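Local coordinates for cell shape-determining protein MreC (Streptococcus pneumoniae, PDB 2QF4) that helps to form and maintain cell shape, probably as part of the elongasome that synthesizes peripheral peptidoglycan, at residues Leu64-Val75 / Gly86-Glu94; Leu98-Ile109 / Thr144-Ser152. One frame throughout, in Å; residues are numbered along the deposited sequence.

Interaction 1: residues Leu64-Val75 / Gly86-Glu94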
loop_
_atom_site.group_PDB
_atom_site.type_symbol
_atom_site.label_atom_id
_atom_site.label_comp_id
_atom_site.label_asym_id
_atom_site.label_seq_id
_atom_site.Cartn_x
_atom_site.Cartn_y
_atom_site.Cartn_z
ATOM N N LEU A 64 -3.501 5.671 -0.118
ATOM C CA LEU A 64 -2.588 5.565 1.024
ATOM C C LEU A 64 -2.475 6.822 1.865
ATOM O O LEU A 64 -1.897 6.785 2.947
ATOM C CB LEU A 64 -1.175 5.213 0.539
ATOM C CG LEU A 64 -0.968 3.842 -0.100
ATOM C CD1 LEU A 64 0.543 3.663 -0.366
ATOM C CD2 LEU A 64 -1.516 2.695 0.746
ATOM N N THR A 65 -2.995 7.936 1.383
ATOM C CA THR A 65 -2.899 9.216 2.088
ATOM C C THR A 65 -4.040 9.465 3.082
ATOM O O THR A 65 -4.094 10.528 3.665
ATOM C CB THR A 65 -2.802 10.331 1.060
ATOM O OG1 THR A 65 -3.876 10.180 0.119
ATOM C CG2 THR A 65 -1.455 10.274 0.321
ATOM N N ASN A 66 -4.895 8.464 3.317
ATOM C CA ASN A 66 -5.912 8.576 4.352
ATOM C C ASN A 66 -5.324 8.574 5.748
ATOM O O ASN A 66 -4.428 7.805 6.069
ATOM C CB ASN A 66 -6.948 7.494 4.191
ATOM C CG ASN A 66 -7.856 7.801 3.064
ATOM O OD1 ASN A 66 -8.656 8.747 3.149
ATOM N ND2 ASN A 66 -7.746 7.056 1.983
ATOM N N THR A 67 -5.839 9.455 6.586
ATOM C CA THR A 67 -5.351 9.616 7.952
ATOM C C THR A 67 -5.305 8.291 8.702
ATOM O O THR A 67 -4.278 7.936 9.275
ATOM C CB THR A 67 -6.224 10.625 8.712
ATOM O OG1 THR A 67 -6.213 11.853 7.982
ATOM C CG2 THR A 67 -5.704 10.810 10.143
ATOM N N GLU A 68 -6.424 7.572 8.694
ATOM C CA GLU A 68 -6.519 6.265 9.292
ATOM C C GLU A 68 -6.761 5.241 8.195
ATOM O O GLU A 68 -7.519 5.499 7.271
ATOM C CB GLU A 68 -7.701 6.215 10.269
ATOM C CG GLU A 68 -7.527 7.069 11.482
ATOM C CD GLU A 68 -6.614 6.467 12.513
ATOM O OE1 GLU A 68 -6.082 5.359 12.371
ATOM O OE2 GLU A 68 -6.465 7.118 13.561
ATOM N N ASN A 69 -6.096 4.100 8.307
ATOM C CA ASN A 69 -6.153 3.048 7.298
ATOM C C ASN A 69 -6.438 1.722 7.994
ATOM O O ASN A 69 -5.585 1.227 8.721
ATOM C CB ASN A 69 -4.855 2.985 6.507
ATOM C CG ASN A 69 -5.030 2.242 5.200
ATOM O OD1 ASN A 69 -5.426 1.078 5.191
ATOM N ND2 ASN A 69 -4.763 2.917 4.088
ATOM N N ALA A 70 -7.590 1.133 7.718
ATOM C CA ALA A 70 -8.009 -0.120 8.338
ATOM C C ALA A 70 -7.657 -1.349 7.506
ATOM O O ALA A 70 -8.038 -2.462 7.911
ATOM C CB ALA A 70 -9.506 -0.073 8.595
ATOM N N ASP A 71 -6.961 -1.187 6.373
ATOM C CA ASP A 71 -6.848 -2.290 5.419
ATOM C C ASP A 71 -5.722 -3.268 5.715
ATOM O O ASP A 71 -5.625 -4.293 5.038
ATOM C CB ASP A 71 -6.749 -1.725 4.027
ATOM C CG ASP A 71 -7.984 -0.924 3.658
ATOM O OD1 ASP A 71 -9.073 -1.235 4.174
ATOM O OD2 ASP A 71 -7.850 0.057 2.904
ATOM N N LYS A 72 -4.890 -3.001 6.714
ATOM C CA LYS A 72 -3.871 -3.977 7.162
ATOM C C LYS A 72 -3.017 -4.418 5.981
ATOM O O LYS A 72 -2.701 -5.601 5.829
ATOM C CB LYS A 72 -4.525 -5.180 7.865
ATOM C CG LYS A 72 -5.324 -4.774 9.111
ATOM C CD LYS A 72 -5.815 -5.985 9.900
ATOM C CE LYS A 72 -6.730 -5.610 11.097
ATOM N NZ LYS A 72 -8.154 -5.421 10.614
ATOM N N ILE A 73 -2.567 -3.442 5.195
ATOM C CA ILE A 73 -1.714 -3.712 4.067
ATOM C C ILE A 73 -0.322 -4.072 4.571
ATOM O O ILE A 73 0.332 -3.280 5.251
ATOM C CB ILE A 73 -1.611 -2.517 3.102
ATOM C CG1 ILE A 73 -2.985 -2.154 2.524
ATOM C CG2 ILE A 73 -0.624 -2.834 1.959
ATOM C CD1 ILE A 73 -3.007 -0.712 1.945
ATOM N N SER A 74 0.133 -5.277 4.245
ATOM C CA SER A 74 1.452 -5.758 4.628
ATOM C C SER A 74 2.560 -5.044 3.875
ATOM O O SER A 74 2.488 -4.916 2.658
ATOM C CB SER A 74 1.495 -7.269 4.308
ATOM O OG SER A 74 2.816 -7.791 4.343
ATOM N N VAL A 75 3.586 -4.600 4.599
ATOM C CA VAL A 75 4.782 -4.003 4.036
ATOM C C VAL A 75 5.996 -4.634 4.671
ATOM O O VAL A 75 5.929 -5.266 5.714
ATOM C CB VAL A 75 4.809 -2.446 4.226
ATOM C CG1 VAL A 75 3.683 -1.821 3.414
ATOM C CG2 VAL A 75 4.738 -2.026 5.695
ATOM N N GLY A 86 5.744 -5.275 8.625
ATOM C CA GLY A 86 4.759 -4.525 9.394
ATOM C C GLY A 86 3.527 -4.283 8.569
ATOM O O GLY A 86 3.334 -4.913 7.533
ATOM N N ILE A 87 2.674 -3.385 9.032
ATOM C CA ILE A 87 1.442 -3.038 8.293
ATOM C C ILE A 87 1.314 -1.516 8.256
ATOM O O ILE A 87 1.706 -0.804 9.146
ATOM C CB ILE A 87 0.120 -3.674 8.797
ATOM C CG1 ILE A 87 -0.120 -3.254 10.256
ATOM C CG2 ILE A 87 0.187 -5.171 8.698
ATOM C CD1 ILE A 87 -1.624 -3.380 10.709
ATOM N N ILE A 88 0.682 -1.053 7.195
ATOM C CA ILE A 88 0.298 0.354 7.064
ATOM C C ILE A 88 -0.887 0.644 7.979
ATOM O O ILE A 88 -1.875 -0.085 7.954
ATOM C CB ILE A 88 -0.063 0.677 5.630
ATOM C CG1 ILE A 88 1.179 0.581 4.731
ATOM C CG2 ILE A 88 -0.690 2.073 5.524
ATOM C CD1 ILE A 88 0.885 0.630 3.228
ATOM N N ILE A 89 -0.782 1.690 8.795
ATOM C CA ILE A 89 -1.886 2.051 9.723
ATOM C C ILE A 89 -2.486 3.417 9.422
ATOM O O ILE A 89 -3.543 3.721 9.953
ATOM C CB ILE A 89 -1.426 1.931 11.203
ATOM C CG1 ILE A 89 -0.271 2.880 11.513
ATOM C CG2 ILE A 89 -1.113 0.479 11.533
ATOM C CD1 ILE A 89 -0.014 3.119 13.033
ATOM N N GLY A 90 -1.858 4.236 8.587
ATOM C CA GLY A 90 -2.404 5.560 8.290
ATOM C C GLY A 90 -1.379 6.461 7.686
ATOM O O GLY A 90 -0.342 5.989 7.214
ATOM N N TYR A 91 -1.662 7.751 7.707
ATOM C CA TYR A 91 -0.873 8.751 7.006
ATOM C C TYR A 91 -0.980 10.038 7.788
ATOM O O TYR A 91 -2.071 10.411 8.232
ATOM C CB TYR A 91 -1.361 8.970 5.566
ATOM C CG TYR A 91 -0.544 9.886 4.724
ATOM C CD1 TYR A 91 -0.899 11.214 4.574
ATOM C CD2 TYR A 91 0.563 9.433 4.044
ATOM C CE1 TYR A 91 -0.160 12.072 3.768
ATOM C CE2 TYR A 91 1.315 10.308 3.243
ATOM C CZ TYR A 91 0.939 11.615 3.152
ATOM O OH TYR A 91 1.620 12.495 2.338
ATOM N N ASP A 92 0.155 10.689 7.996
ATOM C CA ASP A 92 0.212 11.974 8.671
ATOM C C ASP A 92 0.277 13.054 7.631
ATOM O O ASP A 92 1.309 13.268 6.986
ATOM C CB ASP A 92 1.442 12.004 9.537
ATOM C CG ASP A 92 1.624 13.336 10.299
ATOM O OD1 ASP A 92 2.386 13.314 11.267
ATOM O OD2 ASP A 92 1.044 14.364 9.912
ATOM N N LYS A 93 -0.867 13.717 7.437
ATOM C CA LYS A 93 -1.024 14.700 6.400
ATOM C C LYS A 93 -0.193 15.955 6.630
ATOM O O LYS A 93 0.206 16.596 5.683
ATOM C CB LYS A 93 -2.511 15.068 6.249
ATOM C CG LYS A 93 -3.347 13.865 5.844
ATOM C CD LYS A 93 -4.851 14.135 5.911
ATOM C CE LYS A 93 -5.600 13.106 5.170
ATOM N NZ LYS A 93 -5.264 13.177 3.713
ATOM N N GLU A 94 0.133 16.263 7.869
ATOM C CA GLU A 94 0.893 17.481 8.174
ATOM C C GLU A 94 2.406 17.261 8.027
ATOM O O GLU A 94 3.145 18.227 7.860
ATOM C CB GLU A 94 0.579 17.968 9.595
ATOM C CG GLU A 94 -0.927 18.245 10.025
ATOM C CD GLU A 94 -0.980 19.049 11.305
ATOM O OE1 GLU A 94 -0.334 18.663 12.304
ATOM O OE2 GLU A 94 -1.740 20.042 11.337
HETATM O O HOH W 1 -5.491 2.649 11.567
HETATM O O HOH W 2 -3.201 -0.642 5.529
HETATM O O HOH W 3 -4.310 -1.093 8.902
HETATM O O HOH W 4 3.451 -7.651 6.947
#
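Ser74-Val75 and Gly86-Ile87 pair as antiparallel strands of a beta hairpin in the second barrel of the MreC periplasmic domain. Val75 and Gly86 form the hydrogen-bonded pair, with Val75 N on Gly86 O at 3.0 Å and Gly86 N on Val75 O. Ile88 N adds a bond to Ile73 O. Beyond it the chain of 64-73 leaves the strand edge, and two waters fill in. One takes the N-H of Ile73 and donates to Asn69 OD1 and Ile88 O. The other takes the N-H of Lys72 and donates to the carbonyls of Asn69 and Ile88. Asn69 OD1 also accepts from Asp71 N, an Asx turn. Direct bonding resumes with Asn69 N to Ile89 O and Tyr91 N to Thr67 O, both 3.1 Å.

Apolar contact centres on Ile88. Its CD1 meets Leu64 CD2 at 4.0 Å, and its CG1 lies 3.7 Å from Val75 CG1. Tyr91 carries the aromatic contact. Its CG is anti to the backbone N (chi1 -175°), which lays the ring beside Thr65. Thr65 CA sits over one ring face, a CH-pi contact 3.9 Å from the centroid.

Gly90 CA lies 3.2 Å from Thr67 O, a CA-H...O contact, and its backbone angles call for glycine. The chemistry thus implies a two-sided join: backbone bonds and bridging waters hold the polar side, while Ile88 and Tyr91 supply the packing.

Interaction 2: residues Leu98-Ile109 / Thr144-Ser152; sequences LKISQLNSNSDI and TREVTVKLS
Arg145 reaches from the start of strand 146-151 into the loop that follows strand 98-101. These are neighbouring antiparallel strands of a six-stranded beta barrel, part of the MreC barrel core. Leu98 with Val149 and Ile100 with Val147 are hydrogen-bonded pairs, and Lys99 with Thr148 is the non-hydrogen-bonded pair between them.

The Arg145 side chain leaves with CG anti to the backbone N (chi1 -179°) and bends at chi3 (64°). CB and CG pass Leu103 CD1, CG at 3.9 Å. NE lies 3.6 Å from the same methyl and donates to a water that also lies within bonding distance of Asn106 OD1. CZ has Ile109 CD1 over one face of the guanidinium, displaced from the centre of the group. NH1 donates to Ser107 O. NH2 donates to Ser107 O and to Ser105 O, each at 2.9 Å. Both carbonyl oxygens lie in the guanidinium plane, so the bonds fix the rotation of the group. They also tie down the loop, where Ser105 OG accepts from Ser107 N in an ST turn.

Val147 CG2 touches Leu103 CD1 at 3.7 Å and Ile109 CD1 at 4.0 Å. On the face of Lys99 and Thr148, Lys99 NZ and Glu146 OE2 stay 4.3 Å apart, too far for a salt bridge. Inside the barrel the packing is tightest between Ile100 CD1 and Val149 CG2, which approach to 3.5 Å.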
loop_
_atom_site.group_PDB
_atom_site.type_symbol
_atom_site.label_atom_id
_atom_site.label_comp_id
_atom_site.label_asym_id
_atom_site.label_seq_id
_atom_site.Cartn_x
_atom_site.Cartn_y
_atom_site.Cartn_z
ATOM N N LEU A 98 3.635 8.291 5.439
ATOM C CA LEU A 98 2.911 7.062 5.759
ATOM C C LEU A 98 3.397 6.508 7.094
ATOM O O LEU A 98 4.576 6.589 7.410
ATOM C CB LEU A 98 3.210 6.072 4.636
ATOM C CG LEU A 98 2.389 4.803 4.579
ATOM C CD1 LEU A 98 0.990 5.111 4.097
ATOM C CD2 LEU A 98 3.125 3.800 3.685
ATOM N N LYS A 99 2.478 5.919 7.848
ATOM C CA LYS A 99 2.765 5.321 9.154
ATOM C C LYS A 99 2.634 3.815 9.104
ATOM O O LYS A 99 1.617 3.299 8.616
ATOM C CB LYS A 99 1.763 5.852 10.198
ATOM C CG LYS A 99 1.916 7.361 10.373
ATOM C CD LYS A 99 0.752 7.996 11.148
ATOM C CE LYS A 99 0.837 7.695 12.606
ATOM N NZ LYS A 99 0.108 8.746 13.413
ATOM N N ILE A 100 3.661 3.145 9.623
ATOM C CA ILE A 100 3.721 1.677 9.659
ATOM C C ILE A 100 3.961 1.232 11.092
ATOM O O ILE A 100 4.727 1.837 11.840
ATOM C CB ILE A 100 4.854 1.198 8.740
ATOM C CG1 ILE A 100 4.458 1.505 7.238
ATOM C CG2 ILE A 100 5.164 -0.282 8.940
ATOM C CD1 ILE A 100 5.643 1.413 6.275
ATOM N N SER A 101 3.274 0.167 11.493
ATOM C CA SER A 101 3.506 -0.396 12.816
ATOM C C SER A 101 3.377 -1.914 12.773
ATOM O O SER A 101 3.447 -2.506 11.707
ATOM C CB SER A 101 2.597 0.277 13.825
ATOM O OG SER A 101 1.290 -0.156 13.625
ATOM N N GLN A 102 3.248 -2.521 13.930
ATOM C CA GLN A 102 3.190 -3.977 14.100
ATOM C C GLN A 102 4.425 -4.622 13.522
ATOM O O GLN A 102 4.361 -5.590 12.771
ATOM C CB GLN A 102 1.926 -4.559 13.521
ATOM C CG GLN A 102 0.666 -4.025 14.200
ATOM C CD GLN A 102 -0.601 -4.812 13.866
ATOM O OE1 GLN A 102 -0.618 -5.638 12.982
ATOM N NE2 GLN A 102 -1.626 -4.581 14.636
ATOM N N LEU A 103 5.589 -4.072 13.864
ATOM C CA LEU A 103 6.841 -4.567 13.299
ATOM C C LEU A 103 7.248 -5.902 13.897
ATOM O O LEU A 103 7.144 -6.106 15.089
ATOM C CB LEU A 103 7.938 -3.557 13.554
ATOM C CG LEU A 103 7.671 -2.116 13.089
ATOM C CD1 LEU A 103 8.851 -1.212 13.533
ATOM C CD2 LEU A 103 7.486 -2.079 11.578
ATOM N N ASN A 104 7.766 -6.801 13.074
ATOM C CA ASN A 104 8.109 -8.151 13.523
ATOM C C ASN A 104 9.526 -8.286 14.039
ATOM O O ASN A 104 9.972 -9.384 14.307
ATOM C CB ASN A 104 7.824 -9.221 12.449
ATOM C CG ASN A 104 8.891 -9.320 11.415
ATOM O OD1 ASN A 104 9.584 -8.342 11.137
ATOM N ND2 ASN A 104 9.014 -10.512 10.806
ATOM N N SER A 105 10.241 -7.190 14.187
ATOM C CA SER A 105 11.672 -7.205 14.524
ATOM C C SER A 105 12.042 -5.958 15.298
ATOM O O SER A 105 11.431 -4.900 15.097
ATOM C CB SER A 105 12.466 -7.233 13.200
ATOM O OG SER A 105 13.832 -7.090 13.341
ATOM N N ASN A 106 13.079 -6.081 16.131
ATOM C CA ASN A 106 13.676 -4.912 16.762
ATOM C C ASN A 106 14.966 -4.491 16.075
ATOM O O ASN A 106 15.732 -3.711 16.638
ATOM C CB ASN A 106 13.883 -5.106 18.258
ATOM C CG ASN A 106 12.660 -5.595 18.902
ATOM O OD1 ASN A 106 11.574 -4.986 18.743
ATOM N ND2 ASN A 106 12.785 -6.709 19.580
ATOM N N SER A 107 15.193 -4.968 14.842
ATOM C CA SER A 107 16.309 -4.490 14.020
ATOM C C SER A 107 16.362 -2.987 13.959
ATOM O O SER A 107 15.321 -2.318 13.878
ATOM C CB SER A 107 16.195 -4.969 12.551
ATOM O OG SER A 107 17.253 -4.386 11.754
ATOM N N ASP A 108 17.567 -2.442 13.886
ATOM C CA ASP A 108 17.719 -1.053 13.524
ATOM C C ASP A 108 17.011 -0.790 12.191
ATOM O O ASP A 108 16.982 -1.630 11.300
ATOM C CB ASP A 108 19.193 -0.672 13.382
ATOM C CG ASP A 108 19.955 -0.668 14.690
ATOM O OD1 ASP A 108 19.367 -0.796 15.786
ATOM O OD2 ASP A 108 21.196 -0.527 14.590
ATOM N N ILE A 109 16.442 0.404 12.083
ATOM C CA ILE A 109 15.794 0.874 10.872
ATOM C C ILE A 109 16.293 2.285 10.658
ATOM O O ILE A 109 16.317 3.071 11.608
ATOM C CB ILE A 109 14.259 0.820 11.006
ATOM C CG1 ILE A 109 13.752 -0.626 11.068
ATOM C CG2 ILE A 109 13.562 1.559 9.831
ATOM C CD1 ILE A 109 12.281 -0.736 11.428
ATOM N N THR A 144 5.411 -1.221 20.289
ATOM C CA THR A 144 4.729 -0.197 19.506
ATOM C C THR A 144 5.645 0.787 18.767
ATOM O O THR A 144 5.218 1.873 18.374
ATOM C CB THR A 144 3.689 0.490 20.385
ATOM O OG1 THR A 144 4.286 0.793 21.629
ATOM C CG2 THR A 144 2.489 -0.458 20.613
ATOM N N ARG A 145 6.875 0.375 18.479
ATOM C CA ARG A 145 7.685 1.166 17.557
ATOM C C ARG A 145 6.921 1.363 16.246
ATOM O O ARG A 145 6.316 0.425 15.687
ATOM C CB ARG A 145 9.044 0.516 17.274
ATOM C CG ARG A 145 9.942 1.305 16.347
ATOM C CD ARG A 145 11.388 0.848 16.349
ATOM N NE ARG A 145 11.543 -0.515 15.857
ATOM C CZ ARG A 145 12.597 -0.964 15.183
ATOM N NH1 ARG A 145 13.612 -0.182 14.845
ATOM N NH2 ARG A 145 12.623 -2.232 14.814
ATOM N N GLU A 146 7.029 2.572 15.707
ATOM C CA GLU A 146 6.360 2.964 14.474
ATOM C C GLU A 146 7.407 3.512 13.512
ATOM O O GLU A 146 8.417 4.046 13.931
ATOM C CB GLU A 146 5.355 4.080 14.794
ATOM C CG GLU A 146 4.565 4.711 13.668
ATOM C CD GLU A 146 3.918 6.017 14.134
ATOM O OE1 GLU A 146 3.360 6.019 15.264
ATOM O OE2 GLU A 146 4.054 7.071 13.438
ATOM N N VAL A 147 7.152 3.356 12.238
ATOM C CA VAL A 147 8.013 3.862 11.191
ATOM C C VAL A 147 7.243 4.853 10.362
ATOM O O VAL A 147 6.088 4.595 9.989
ATOM C CB VAL A 147 8.547 2.736 10.275
ATOM C CG1 VAL A 147 9.619 3.251 9.324
ATOM C CG2 VAL A 147 9.091 1.586 11.094
ATOM N N THR A 148 7.863 5.975 10.011
ATOM C CA THR A 148 7.323 6.915 9.040
ATOM C C THR A 148 8.075 6.797 7.727
ATOM O O THR A 148 9.303 6.600 7.719
ATOM C CB THR A 148 7.269 8.360 9.567
ATOM O OG1 THR A 148 8.568 8.803 9.966
ATOM C CG2 THR A 148 6.282 8.486 10.751
ATOM N N VAL A 149 7.322 6.876 6.631
ATOM C CA VAL A 149 7.805 6.587 5.308
ATOM C C VAL A 149 7.380 7.676 4.315
ATOM O O VAL A 149 6.226 8.113 4.297
ATOM C CB VAL A 149 7.270 5.215 4.854
ATOM C CG1 VAL A 149 7.541 4.892 3.373
ATOM C CG2 VAL A 149 7.823 4.094 5.742
ATOM N N LYS A 150 8.322 8.071 3.477
ATOM C CA LYS A 150 8.037 8.997 2.380
ATOM C C LYS A 150 7.625 8.174 1.167
ATOM O O LYS A 150 8.401 7.380 0.660
ATOM C CB LYS A 150 9.270 9.836 2.056
ATOM C CG LYS A 150 9.033 10.816 0.937
ATOM C CD LYS A 150 10.241 11.634 0.587
ATOM C CE LYS A 150 9.867 12.863 -0.248
ATOM N NZ LYS A 150 11.003 13.782 -0.407
ATOM N N LEU A 151 6.408 8.397 0.701
ATOM C CA LEU A 151 5.873 7.666 -0.455
ATOM C C LEU A 151 6.618 7.988 -1.713
ATOM O O LEU A 151 6.938 9.144 -1.970
ATOM C CB LEU A 151 4.384 7.997 -0.621
ATOM C CG LEU A 151 3.448 7.498 0.492
ATOM C CD1 LEU A 151 2.057 8.065 0.363
ATOM C CD2 LEU A 151 3.411 5.977 0.477
ATOM N N SER A 152 6.896 6.984 -2.519
ATOM C CA SER A 152 7.571 7.263 -3.794
ATOM C C SER A 152 6.638 7.519 -4.974
ATOM O O SER A 152 7.103 8.002 -6.006
ATOM C CB SER A 152 8.593 6.203 -4.116
ATOM O OG SER A 152 8.009 4.953 -4.018
HETATM O O HOH W 5 5.748 -2.181 16.208
HETATM O O HOH W 6 10.176 -2.799 17.165
#

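How the interactions relate
Interaction 1 and interaction 2 belong to the same barrel. They meet where strand 82-92 pairs with strand 97-101. Ile89 N bonds Lys99 O, and Gly90 O takes Lys99 N. Ile89 and Gly90 both face Lys99, a classic beta bulge. Both contacts are partly buried, and their apolar residues share one interior: Ile88 touches Leu98, and Val75 touches Ile100. Interaction 1 lies nearer the centre of the chain. Its loop reaches the other barrel through the backbone bond of Leu64 with Ile48, and Asn66 bonds Gln23 just ahead of strand 24-27. Interaction 2 lies farther out. Its pairing is continuous, with a charged side chain on loop carbonyls; that of interaction 1 is interrupted and completed by waters.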